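Local coordinates for protein ferric-chelate reductase (NAD(P)H) (Archaeoglobus fulgidus, PDB 1I0R) that reduces chelated ferric iron to ferrous iron with NAD(P)H as electron donor and a flavin as cofactor, at residues L46-N50 with D51-A55; M73-I76 with G77-G80. All blocks are in the same frame, centred on the assembly; numbering follows the deposited sequence.

Contact 1 (46-50 with 51-55) comes first along the chain, where strand 40-47 turns into helix 51-59; after strand 61-67, contact 2 (73-76 with 77-80) follows on the short helix 73-78. Both pack against the six-stranded antiparallel barrel and share strand 23-37 as a neighbour: Gln27 is hydrogen-bonded to Asn50 of contact 1, while Ile28 lies against Ile76 and Phe79 of contact 2. Their centres are about 17 Å apart, and their nearest atoms about 7 Å. Contact 1 belongs to the FMN site itself; contact 2 stands next to it, with Met73 on Tyr150 of the NADP(+) site.

Contact 1. Residues L46-N50 with D51-A55; sequences LNKEN and DTHNA
The imidazole of His53 lies flat against the backbone of Lys48, whose CA sits 3.7 Å from the ring centroid and 8° off the ring normal, a CH-pi contact over the middle of one face; CG of Asn54 lies in plane at the ring edge. The ring also meets that of Phe129 on strand 126-138. With CG anti to the backbone N (chi1 163°), the imidazole stands beside the Lys48 side chain, and the two point the same way. Lys48 runs on extended to a salt bridge with Asp122 and a bond to Gly124 O. At the base of the side chain, CB of His53 is 3.2 Å from Asn47 O and 4.0 Å from Leu46 CB. The backbone reverses here in a type I beta turn, closed by Asn50 N to Asn47 O and accompanied by an Asx turn: Glu49 N donates to Asn47 OD1 at 2.7 Å, nearly straight and in the carbonyl plane. This turn carries the strand into the helix within the FMN site. Asn50, the N-cap residue, makes no capping bond with its side chain and sends ND2 to Gln27 instead; Asp51 pairs with Arg82, another FMN-binding residue. Asn50 O takes a long, weak bond from Asn54 N (3.4 Å), and a water bridges the turn to the helix, donating to both Lys48 O and Asn54 OD1 at 2.8 Å each.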
loop_
_atom_site.group_PDB
_atom_site.type_symbol
_atom_site.label_atom_id
_atom_site.label_comp_id
_atom_site.label_asym_id
_atom_site.label_seq_id
_atom_site.Cartn_x
_atom_site.Cartn_y
_atom_site.Cartn_z
ATOM N N LEU B 46 2.334 -3.171 -11.528
ATOM C CA LEU B 46 3.552 -3.541 -12.262
ATOM C C LEU B 46 3.810 -2.652 -13.469
ATOM O O LEU B 46 2.884 -2.286 -14.182
ATOM C CB LEU B 46 3.420 -4.982 -12.760
ATOM C CG LEU B 46 3.012 -5.972 -11.666
ATOM C CD1 LEU B 46 2.705 -7.372 -12.265
ATOM C CD2 LEU B 46 4.160 -6.062 -10.663
ATOM N N ASN B 47 5.087 -2.343 -13.693
ATOM C CA ASN B 47 5.500 -1.513 -14.822
ATOM C C ASN B 47 5.335 -2.287 -16.136
ATOM O O ASN B 47 5.730 -3.459 -16.231
ATOM C CB ASN B 47 6.951 -1.093 -14.634
ATOM C CG ASN B 47 7.407 -0.118 -15.699
ATOM O OD1 ASN B 47 7.381 -0.428 -16.897
ATOM N ND2 ASN B 47 7.808 1.072 -15.275
ATOM N N LYS B 48 4.755 -1.629 -17.136
ATOM C CA LYS B 48 4.479 -2.259 -18.431
ATOM C C LYS B 48 5.685 -2.803 -19.168
ATOM O O LYS B 48 5.540 -3.663 -20.044
ATOM C CB LYS B 48 3.736 -1.287 -19.342
ATOM C CG LYS B 48 2.281 -1.091 -18.945
ATOM C CD LYS B 48 1.600 -0.089 -19.855
ATOM C CE LYS B 48 0.145 0.067 -19.456
ATOM N NZ LYS B 48 -0.599 1.005 -20.341
ATOM N N GLU B 49 6.865 -2.329 -18.803
ATOM C CA GLU B 49 8.089 -2.783 -19.464
ATOM C C GLU B 49 8.660 -4.085 -18.898
ATOM O O GLU B 49 9.565 -4.679 -19.491
ATOM C CB GLU B 49 9.150 -1.682 -19.388
ATOM C CG GLU B 49 8.705 -0.377 -20.028
ATOM C CD GLU B 49 9.759 0.714 -19.961
ATOM O OE1 GLU B 49 10.208 1.051 -18.837
ATOM O OE2 GLU B 49 10.134 1.243 -21.037
ATOM N N ASN B 50 8.125 -4.542 -17.770
ATOM C CA ASN B 50 8.613 -5.761 -17.116
ATOM C C ASN B 50 8.032 -7.071 -17.645
ATOM O O ASN B 50 6.869 -7.139 -18.025
ATOM C CB ASN B 50 8.344 -5.711 -15.603
ATOM C CG ASN B 50 8.848 -4.437 -14.958
ATOM O OD1 ASN B 50 9.647 -3.697 -15.539
ATOM N ND2 ASN B 50 8.389 -4.179 -13.741
ATOM N N ASP B 51 8.843 -8.127 -17.657
ATOM C CA ASP B 51 8.347 -9.407 -18.129
ATOM C C ASP B 51 7.236 -9.972 -17.246
ATOM O O ASP B 51 6.318 -10.636 -17.744
ATOM C CB ASP B 51 9.488 -10.430 -18.233
ATOM C CG ASP B 51 10.518 -10.052 -19.282
ATOM O OD1 ASP B 51 10.130 -9.587 -20.380
ATOM O OD2 ASP B 51 11.732 -10.237 -19.015
ATOM N N THR B 52 7.307 -9.705 -15.941
ATOM C CA THR B 52 6.289 -10.207 -15.026
ATOM C C THR B 52 4.953 -9.537 -15.355
ATOM O O THR B 52 3.901 -10.178 -15.291
ATOM C CB THR B 52 6.704 -9.965 -13.552
ATOM O OG1 THR B 52 7.964 -10.615 -13.300
ATOM C CG2 THR B 52 5.668 -10.559 -12.588
ATOM N N HIS B 53 4.989 -8.254 -15.717
ATOM C CA HIS B 53 3.757 -7.563 -16.088
ATOM C C HIS B 53 3.091 -8.337 -17.243
ATOM O O HIS B 53 1.898 -8.660 -17.200
ATOM C CB HIS B 53 4.068 -6.119 -16.548
ATOM C CG HIS B 53 2.949 -5.473 -17.313
ATOM N ND1 HIS B 53 2.004 -4.651 -16.724
ATOM C CD2 HIS B 53 2.595 -5.572 -18.617
ATOM C CE1 HIS B 53 1.117 -4.281 -17.630
ATOM N NE2 HIS B 53 1.454 -4.831 -18.788
ATOM N N ASN B 54 3.869 -8.637 -18.277
ATOM C CA ASN B 54 3.309 -9.331 -19.418
ATOM C C ASN B 54 2.842 -10.741 -19.091
ATOM O O ASN B 54 1.856 -11.195 -19.665
ATOM C CB ASN B 54 4.312 -9.329 -20.581
ATOM C CG ASN B 54 4.755 -7.921 -20.959
ATOM O OD1 ASN B 54 3.972 -6.970 -20.878
ATOM N ND2 ASN B 54 6.007 -7.782 -21.390
ATOM N N ALA B 55 3.522 -11.420 -18.162
ATOM C CA ALA B 55 3.127 -12.777 -17.770
ATOM C C ALA B 55 1.788 -12.733 -17.047
ATOM O O ALA B 55 0.929 -13.586 -17.243
ATOM C CB ALA B 55 4.194 -13.411 -16.869
HETATM O O HOH W 1 3.588 -4.398 -21.983
#

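Contact 2. Residues M73-I76 with G77-G80; sequences MEFI and GRFG
Phe79 brings the edge of its ring over the face of Phe75, CE1 lying 4.2 Å from Phe75 CZ and offset toward the rim of that ring. The pair is edge-to-face, with planes at 61° and centroids 5.8 Å apart. Phe75 holds CG anti to its own backbone N (chi1 -174°), which sets its side chain beside that of Phe79, four residues on and just past the helix. Both side chains rest on Ile15 of strand 14-20, and Ile76 on Ile28 of strand 23-37 and on Tyr150 of the NADP(+) site, which seats helix 73-78 against the barrel. The helix keeps the four-residue spacing through Gly77 N to Met73 O at 2.8 Å and Arg78 N to Glu74 O at 3.1 Å. Arg78 N also bonds weakly to Phe75 O, and three-residue spacing takes over with Phe79 N to Ile76 O, again weak, and Gly80 N to Gly77 O at 3.0 Å. Arg78 lays its aliphatic part back over the preceding turn, CG 3.3 Å from Glu74 O and CD 4.3 Å from Phe75 CD1, approaching that ring obliquely. A bend at chi3 (61°) then turns the guanidinium aside, where NH2 donates to Asp91 O and more weakly to Lys89 O and Glu88 O. A leucine here would probably leave Asp91 O without this donor and helix 73-78 less firmly tied to the chain around helix 86-90. The chemistry divides by group: the rings supply apolar packing on the barrel, while the guanidinium adds a polar tie to a segment that includes the FMN-binding Lys89.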
loop_
_atom_site.group_PDB
_atom_site.type_symbol
_atom_site.label_atom_id
_atom_site.label_comp_id
_atom_site.label_asym_id
_atom_site.label_seq_id
_atom_site.Cartn_x
_atom_site.Cartn_y
_atom_site.Cartn_z
ATOM N N MET B 73 20.378 -9.421 0.707
ATOM C CA MET B 73 20.308 -8.487 -0.412
ATOM C C MET B 73 20.549 -9.185 -1.750
ATOM O O MET B 73 20.013 -8.772 -2.783
ATOM C CB MET B 73 21.326 -7.355 -0.231
ATOM C CG MET B 73 21.037 -6.439 0.947
ATOM S SD MET B 73 19.495 -5.502 0.733
ATOM C CE MET B 73 20.085 -4.082 -0.207
ATOM N N GLU B 74 21.361 -10.238 -1.738
ATOM C CA GLU B 74 21.654 -10.965 -2.969
ATOM C C GLU B 74 20.401 -11.649 -3.507
ATOM O O GLU B 74 20.186 -11.711 -4.719
ATOM C CB GLU B 74 22.765 -12.003 -2.738
ATOM C CG GLU B 74 22.667 -12.769 -1.423
ATOM C CD GLU B 74 23.508 -12.146 -0.304
ATOM O OE1 GLU B 74 23.351 -10.932 -0.022
ATOM O OE2 GLU B 74 24.333 -12.882 0.298
ATOM N N PHE B 75 19.576 -12.151 -2.596
ATOM C CA PHE B 75 18.342 -12.835 -2.972
ATOM C C PHE B 75 17.398 -11.818 -3.604
ATOM O O PHE B 75 16.779 -12.080 -4.629
ATOM C CB PHE B 75 17.707 -13.464 -1.726
ATOM C CG PHE B 75 16.497 -14.313 -2.013
ATOM C CD1 PHE B 75 16.631 -15.621 -2.472
ATOM C CD2 PHE B 75 15.218 -13.812 -1.787
ATOM C CE1 PHE B 75 15.514 -16.419 -2.697
ATOM C CE2 PHE B 75 14.090 -14.604 -2.010
ATOM C CZ PHE B 75 14.236 -15.912 -2.465
ATOM N N ILE B 76 17.293 -10.647 -2.987
ATOM C CA ILE B 76 16.436 -9.604 -3.531
ATOM C C ILE B 76 16.998 -9.225 -4.899
ATOM O O ILE B 76 16.253 -8.967 -5.847
ATOM C CB ILE B 76 16.403 -8.380 -2.581
ATOM C CG1 ILE B 76 15.838 -8.824 -1.229
ATOM C CG2 ILE B 76 15.564 -7.262 -3.180
ATOM C CD1 ILE B 76 15.910 -7.785 -0.115
ATOM N N GLY B 77 18.322 -9.232 -5.007
ATOM C CA GLY B 77 18.962 -8.893 -6.267
ATOM C C GLY B 77 18.604 -9.818 -7.426
ATOM O O GLY B 77 18.493 -9.362 -8.569
ATOM N N ARG B 78 18.417 -11.103 -7.141
ATOM C CA ARG B 78 18.067 -12.075 -8.177
ATOM C C ARG B 78 16.791 -11.686 -8.895
ATOM O O ARG B 78 16.660 -11.882 -10.106
ATOM C CB ARG B 78 17.846 -13.464 -7.577
ATOM C CG ARG B 78 19.022 -14.017 -6.824
ATOM C CD ARG B 78 18.692 -15.385 -6.260
ATOM N NE ARG B 78 18.375 -16.329 -7.328
ATOM C CZ ARG B 78 18.694 -17.617 -7.300
ATOM N NH1 ARG B 78 19.340 -18.123 -6.257
ATOM N NH2 ARG B 78 18.381 -18.397 -8.324
ATOM N N PHE B 79 15.832 -11.152 -8.146
ATOM C CA PHE B 79 14.571 -10.775 -8.750
ATOM C C PHE B 79 14.474 -9.321 -9.176
ATOM O O PHE B 79 13.384 -8.828 -9.448
ATOM C CB PHE B 79 13.424 -11.129 -7.805
ATOM C CG PHE B 79 13.239 -12.604 -7.617
ATOM C CD1 PHE B 79 13.882 -13.277 -6.588
ATOM C CD2 PHE B 79 12.440 -13.326 -8.493
ATOM C CE1 PHE B 79 13.729 -14.661 -6.433
ATOM C CE2 PHE B 79 12.281 -14.710 -8.351
ATOM C CZ PHE B 79 12.926 -15.376 -7.320
ATOM N N GLY B 80 15.612 -8.637 -9.254
ATOM C CA GLY B 80 15.594 -7.243 -9.656
ATOM C C GLY B 80 16.350 -6.911 -10.934
ATOM O O GLY B 80 16.677 -5.745 -11.176
#